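Local coordinates for protein beta-lactamase OXA-2 (Salmonella typhimurium, PDB 1K38) that hydrolyses beta-lactam antibiotics, oxacillin among them, to substituted beta-amino acids as a class D serine beta-lactamase that contains a carbamylated lysine, at residues Arg118-Pro130 against Ser142-Lys156. Residues are numbered along the deposited sequence; the frame is centred on the assembly and turned at random.
Sequences RYLKKIDYGNADP and SLAISAQEQIAFLRK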
loop_
_atom_site.group_PDB
_atom_site.type_symbol
_atom_site.label_atom_id
_atom_site.label_comp_id
_atom_site.label_asym_id
_atom_site.label_seq_id
_atom_site.Cartn_x
_atom_site.Cartn_y
_atom_site.Cartn_z
ATOM N N ARG A 118 -20.059 13.722 -16.180
ATOM C CA ARG A 118 -18.816 14.237 -16.741
ATOM C C ARG A 118 -17.620 13.386 -16.318
ATOM O O ARG A 118 -16.747 13.093 -17.131
ATOM C CB ARG A 118 -18.592 15.692 -16.321
ATOM C CG ARG A 118 -19.484 16.689 -17.051
ATOM C CD ARG A 118 -18.991 18.118 -16.869
ATOM N NE ARG A 118 -19.139 18.592 -15.494
ATOM C CZ ARG A 118 -20.307 18.845 -14.913
ATOM N NH1 ARG A 118 -21.437 18.671 -15.584
ATOM N NH2 ARG A 118 -20.346 19.273 -13.658
ATOM N N TYR A 119 -17.583 12.992 -15.048
ATOM C CA TYR A 119 -16.487 12.164 -14.548
ATOM C C TYR A 119 -16.464 10.815 -15.258
ATOM O O TYR A 119 -15.408 10.350 -15.697
ATOM C CB TYR A 119 -16.624 11.919 -13.043
ATOM C CG TYR A 119 -16.130 13.037 -12.155
ATOM C CD1 TYR A 119 -14.880 13.620 -12.361
ATOM C CD2 TYR A 119 -16.886 13.467 -11.066
ATOM C CE1 TYR A 119 -14.395 14.603 -11.499
ATOM C CE2 TYR A 119 -16.410 14.445 -10.199
ATOM C CZ TYR A 119 -15.166 15.006 -10.420
ATOM O OH TYR A 119 -14.694 15.961 -9.551
ATOM N N LEU A 120 -17.630 10.184 -15.366
ATOM C CA LEU A 120 -17.725 8.882 -16.018
ATOM C C LEU A 120 -17.287 8.966 -17.471
ATOM O O LEU A 120 -16.630 8.060 -17.984
ATOM C CB LEU A 120 -19.158 8.346 -15.927
ATOM C CG LEU A 120 -19.583 7.812 -14.555
ATOM C CD1 LEU A 120 -21.098 7.627 -14.503
ATOM C CD2 LEU A 120 -18.864 6.494 -14.291
ATOM N N LYS A 121 -17.642 10.064 -18.129
ATOM C CA LYS A 121 -17.278 10.255 -19.523
ATOM C C LYS A 121 -15.776 10.473 -19.682
ATOM O O LYS A 121 -15.168 9.959 -20.620
ATOM C CB LYS A 121 -18.039 11.449 -20.110
ATOM C CG LYS A 121 -17.886 11.597 -21.619
ATOM C CD LYS A 121 -18.627 12.822 -22.148
ATOM C CE LYS A 121 -17.870 14.115 -21.858
ATOM N NZ LYS A 121 -17.621 14.344 -20.405
ATOM N N LYS A 122 -15.170 11.218 -18.760
ATOM C CA LYS A 122 -13.739 11.486 -18.857
ATOM C C LYS A 122 -12.875 10.240 -18.668
ATOM O O LYS A 122 -11.738 10.206 -19.130
ATOM C CB LYS A 122 -13.325 12.587 -17.870
ATOM C CG LYS A 122 -13.281 12.186 -16.408
ATOM C CD LYS A 122 -13.272 13.419 -15.507
ATOM C CE LYS A 122 -12.174 14.406 -15.892
ATOM N NZ LYS A 122 -12.279 15.693 -15.135
ATOM N N ILE A 123 -13.401 9.217 -17.996
ATOM C CA ILE A 123 -12.629 7.989 -17.826
ATOM C C ILE A 123 -13.183 6.860 -18.693
ATOM O O ILE A 123 -12.733 5.723 -18.593
ATOM C CB ILE A 123 -12.574 7.510 -16.348
ATOM C CG1 ILE A 123 -13.979 7.237 -15.812
ATOM C CG2 ILE A 123 -11.872 8.555 -15.489
ATOM C CD1 ILE A 123 -13.980 6.551 -14.448
ATOM N N ASP A 124 -14.159 7.185 -19.542
ATOM C CA ASP A 124 -14.759 6.209 -20.453
ATOM C C ASP A 124 -15.036 4.897 -19.722
ATOM O O ASP A 124 -14.625 3.823 -20.166
ATOM C CB ASP A 124 -13.806 5.984 -21.633
ATOM C CG ASP A 124 -14.383 5.074 -22.696
ATOM O OD1 ASP A 124 -15.563 5.256 -23.060
ATOM O OD2 ASP A 124 -13.645 4.187 -23.177
ATOM N N TYR A 125 -15.754 5.001 -18.607
ATOM C CA TYR A 125 -16.073 3.853 -17.757
ATOM C C TYR A 125 -17.378 3.145 -18.129
ATOM O O TYR A 125 -18.468 3.623 -17.822
ATOM C CB TYR A 125 -16.114 4.327 -16.298
ATOM C CG TYR A 125 -16.239 3.236 -15.255
ATOM C CD1 TYR A 125 -17.485 2.755 -14.862
ATOM C CD2 TYR A 125 -15.107 2.722 -14.623
ATOM C CE1 TYR A 125 -17.602 1.795 -13.854
ATOM C CE2 TYR A 125 -15.211 1.766 -13.623
ATOM C CZ TYR A 125 -16.458 1.309 -13.239
ATOM O OH TYR A 125 -16.553 0.388 -12.221
ATOM N N GLY A 126 -17.252 1.993 -18.782
ATOM C CA GLY A 126 -18.431 1.238 -19.183
ATOM C C GLY A 126 -19.368 2.078 -20.032
ATOM O O GLY A 126 -18.919 2.789 -20.929
ATOM N N ASN A 127 -20.667 2.008 -19.756
ATOM C CA ASN A 127 -21.618 2.795 -20.530
ATOM C C ASN A 127 -21.690 4.236 -20.023
ATOM O O ASN A 127 -22.434 5.059 -20.562
ATOM C CB ASN A 127 -23.011 2.142 -20.520
ATOM C CG ASN A 127 -23.599 2.007 -19.127
ATOM O OD1 ASN A 127 -23.087 2.570 -18.158
ATOM N ND2 ASN A 127 -24.693 1.260 -19.026
ATOM N N ALA A 128 -20.903 4.529 -18.990
ATOM C CA ALA A 128 -20.831 5.864 -18.397
ATOM C C ALA A 128 -22.195 6.508 -18.171
ATOM O O ALA A 128 -22.354 7.714 -18.367
ATOM C CB ALA A 128 -19.973 6.766 -19.276
ATOM N N ASP A 129 -23.167 5.712 -17.736
ATOM C CA ASP A 129 -24.523 6.203 -17.505
ATOM C C ASP A 129 -24.912 6.157 -16.027
ATOM O O ASP A 129 -25.207 5.091 -15.490
ATOM C CB ASP A 129 -25.511 5.362 -18.310
ATOM C CG ASP A 129 -26.894 5.976 -18.362
ATOM O OD1 ASP A 129 -27.286 6.642 -17.383
ATOM O OD2 ASP A 129 -27.588 5.784 -19.381
ATOM N N PRO A 130 -24.925 7.318 -15.352
ATOM C CA PRO A 130 -25.285 7.365 -13.933
ATOM C C PRO A 130 -26.774 7.587 -13.660
ATOM O O PRO A 130 -27.153 7.954 -12.547
ATOM C CB PRO A 130 -24.435 8.511 -13.413
ATOM C CG PRO A 130 -24.520 9.476 -14.542
ATOM C CD PRO A 130 -24.329 8.600 -15.774
ATOM N N SER A 142 -28.334 2.643 -13.953
ATOM C CA SER A 142 -28.084 2.245 -15.333
ATOM C C SER A 142 -26.627 1.915 -15.640
ATOM O O SER A 142 -26.333 1.326 -16.678
ATOM C CB SER A 142 -28.548 3.353 -16.282
ATOM O OG SER A 142 -29.922 3.653 -16.093
ATOM N N LEU A 143 -25.720 2.295 -14.746
ATOM C CA LEU A 143 -24.296 2.051 -14.964
ATOM C C LEU A 143 -23.932 0.572 -15.109
ATOM O O LEU A 143 -24.334 -0.265 -14.298
ATOM C CB LEU A 143 -23.475 2.672 -13.828
ATOM C CG LEU A 143 -21.957 2.658 -14.040
ATOM C CD1 LEU A 143 -21.594 3.462 -15.277
ATOM C CD2 LEU A 143 -21.273 3.240 -12.813
ATOM N N ALA A 144 -23.167 0.259 -16.150
ATOM C CA ALA A 144 -22.744 -1.116 -16.402
ATOM C C ALA A 144 -21.375 -1.140 -17.075
ATOM O O ALA A 144 -21.047 -0.259 -17.871
ATOM C CB ALA A 144 -23.774 -1.830 -17.273
ATOM N N ILE A 145 -20.588 -2.165 -16.761
ATOM C CA ILE A 145 -19.241 -2.305 -17.305
ATOM C C ILE A 145 -18.864 -3.788 -17.403
ATOM O O ILE A 145 -19.325 -4.601 -16.604
ATOM C CB ILE A 145 -18.232 -1.547 -16.394
ATOM C CG1 ILE A 145 -16.832 -1.570 -17.004
ATOM C CG2 ILE A 145 -18.242 -2.161 -14.994
ATOM C CD1 ILE A 145 -15.837 -0.652 -16.288
ATOM N N SER A 146 -18.037 -4.144 -18.385
ATOM C CA SER A 146 -17.631 -5.539 -18.560
ATOM C C SER A 146 -16.324 -5.869 -17.851
ATOM O O SER A 146 -15.588 -4.975 -17.422
ATOM C CB SER A 146 -17.461 -5.865 -20.040
ATOM O OG SER A 146 -16.267 -5.289 -20.546
ATOM N N ALA A 147 -16.032 -7.161 -17.744
ATOM C CA ALA A 147 -14.799 -7.593 -17.100
ATOM C C ALA A 147 -13.595 -7.070 -17.877
ATOM O O ALA A 147 -12.602 -6.662 -17.280
ATOM C CB ALA A 147 -14.751 -9.118 -17.011
ATOM N N GLN A 148 -13.680 -7.073 -19.206
ATOM C CA GLN A 148 -12.567 -6.579 -20.002
ATOM C C GLN A 148 -12.387 -5.080 -19.808
ATOM O O GLN A 148 -11.258 -4.584 -19.781
ATOM C CB GLN A 148 -12.763 -6.924 -21.484
ATOM C CG GLN A 148 -12.444 -8.388 -21.781
ATOM C CD GLN A 148 -12.176 -8.657 -23.251
ATOM O OE1 GLN A 148 -11.560 -7.842 -23.942
ATOM N NE2 GLN A 148 -12.618 -9.815 -23.731
ATOM N N GLU A 149 -13.494 -4.362 -19.654
ATOM C CA GLU A 149 -13.427 -2.922 -19.434
ATOM C C GLU A 149 -12.853 -2.610 -18.048
ATOM O O GLU A 149 -12.177 -1.595 -17.863
ATOM C CB GLU A 149 -14.813 -2.300 -19.608
ATOM C CG GLU A 149 -15.302 -2.353 -21.047
ATOM C CD GLU A 149 -16.666 -1.731 -21.230
ATOM O OE1 GLU A 149 -17.576 -2.054 -20.443
ATOM O OE2 GLU A 149 -16.832 -0.927 -22.172
ATOM N N GLN A 150 -13.114 -3.481 -17.076
ATOM C CA GLN A 150 -12.568 -3.280 -15.734
ATOM C C GLN A 150 -11.048 -3.396 -15.811
ATOM O O GLN A 150 -10.326 -2.630 -15.173
ATOM C CB GLN A 150 -13.108 -4.333 -14.756
ATOM C CG GLN A 150 -14.590 -4.179 -14.421
ATOM C CD GLN A 150 -14.840 -3.532 -13.067
ATOM O OE1 GLN A 150 -14.033 -2.731 -12.585
ATOM N NE2 GLN A 150 -15.971 -3.872 -12.447
ATOM N N ILE A 151 -10.562 -4.363 -16.588
ATOM C CA ILE A 151 -9.122 -4.555 -16.738
ATOM C C ILE A 151 -8.496 -3.296 -17.328
ATOM O O ILE A 151 -7.502 -2.793 -16.812
ATOM C CB ILE A 151 -8.803 -5.755 -17.668
ATOM C CG1 ILE A 151 -9.237 -7.069 -17.006
ATOM C CG2 ILE A 151 -7.315 -5.777 -17.994
ATOM C CD1 ILE A 151 -8.367 -7.509 -15.846
ATOM N N ALA A 152 -9.086 -2.785 -18.404
ATOM C CA ALA A 152 -8.560 -1.585 -19.045
ATOM C C ALA A 152 -8.511 -0.416 -18.066
ATOM O O ALA A 152 -7.535 0.333 -18.035
ATOM C CB ALA A 152 -9.409 -1.222 -20.260
ATOM N N PHE A 153 -9.561 -0.262 -17.267
ATOM C CA PHE A 153 -9.615 0.810 -16.285
ATOM C C PHE A 153 -8.536 0.638 -15.215
ATOM O O PHE A 153 -7.835 1.588 -14.872
ATOM C CB PHE A 153 -10.991 0.849 -15.615
ATOM C CG PHE A 153 -11.043 1.743 -14.414
ATOM C CD1 PHE A 153 -11.010 3.125 -14.561
ATOM C CD2 PHE A 153 -11.076 1.202 -13.130
ATOM C CE1 PHE A 153 -11.005 3.958 -13.452
ATOM C CE2 PHE A 153 -11.070 2.028 -12.012
ATOM C CZ PHE A 153 -11.033 3.413 -12.175
ATOM N N LEU A 154 -8.406 -0.578 -14.688
ATOM C CA LEU A 154 -7.414 -0.851 -13.650
ATOM C C LEU A 154 -5.988 -0.594 -14.119
ATOM O O LEU A 154 -5.154 -0.113 -13.352
ATOM C CB LEU A 154 -7.544 -2.301 -13.168
ATOM C CG LEU A 154 -8.840 -2.624 -12.418
ATOM C CD1 LEU A 154 -8.951 -4.132 -12.234
ATOM C CD2 LEU A 154 -8.865 -1.906 -11.068
ATOM N N ARG A 155 -5.705 -0.920 -15.377
ATOM C CA ARG A 155 -4.364 -0.711 -15.910
ATOM C C ARG A 155 -4.032 0.777 -15.971
ATOM O O ARG A 155 -2.888 1.171 -15.725
ATOM C CB ARG A 155 -4.242 -1.361 -17.289
ATOM C CG ARG A 155 -4.436 -2.861 -17.218
ATOM C CD ARG A 155 -4.391 -3.511 -18.584
ATOM N NE ARG A 155 -3.039 -3.895 -18.972
ATOM C CZ ARG A 155 -2.772 -4.709 -19.988
ATOM N NH1 ARG A 155 -3.770 -5.213 -20.706
ATOM N NH2 ARG A 155 -1.520 -5.035 -20.275
ATOM N N LYS A 156 -5.028 1.604 -16.277
ATOM C CA LYS A 156 -4.804 3.046 -16.330
ATOM C C LYS A 156 -4.501 3.572 -14.926
ATOM O O LYS A 156 -3.593 4.381 -14.742
ATOM C CB LYS A 156 -6.021 3.758 -16.924
ATOM C CG LYS A 156 -6.189 3.496 -18.418
ATOM C CD LYS A 156 -7.295 4.331 -19.044
ATOM C CE LYS A 156 -8.667 3.894 -18.582
ATOM N NZ LYS A 156 -9.726 4.543 -19.409
HETATM O O HOH W 1 -11.670 3.080 -18.345
HETATM O O HOH W 2 -14.267 -0.426 -11.066
#
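Aromatic packing around Tyr125, flanked by a turn that pairs with an extended strand-like segment, joins the loop after helix 113-122 to residues 142-146 and the helix 147-158 that follows, which packs on the central sheet. Ile145 CD1 sits almost squarely over one face of the Tyr125 ring, a CH-pi contact 3.6 Å from its centroid. The same phenol presents its edge to the face of Phe153 in a T-shaped pair, centroids 5.4 Å apart and planes at 86°. Tyr125 CG lies anti to the backbone N (chi1 -172°), which turns the ring so that one face meets Ile145 and its edge meets Phe153, while Leu143 CD2 touches Tyr125 CE1. A water accepts from Tyr125 OH and donates to Gln150 OE1, and Gln150 NE2 is hydrogen-bonded to Thr52 OG1.

The preceding helix ends in a Schellman motif with Asp124 as C-prime residue, and a type II' turn from Tyr125 to Ala128 follows. Tyr125-Gly126-Asn127 is the Tyr-Gly-Asn motif of class D enzymes; here it joins the all-helical domain to the alpha/beta domain, the Tyr125 side chain about 9 Å from that of Ser51, the predicted acyl-ester nucleophile. At Gly126 the turn lies so close to Ala144 O (3.3 Å from CA) that a CA-H...O contact forms. Asn127 then grips the facing backbone. Its N donates to Ala144 O at 3.0 Å, and ND2 reaches Ser142 O at 2.9 Å, nearly in its own amide plane. OD1 takes Ala144 N (3.1 Å) and, closing an Asx turn, Asp129 N, the two arriving from opposite faces of the carboxamide; three side-chain bonds thus fix its rotation.

Ser146 and Glu149 start the second helix with a capping box, and Glu149 also forms a salt bridge with Arg46. Farther along the helix, Lys156 NZ meets Ile123 O through a weak direct bond and a bridging water.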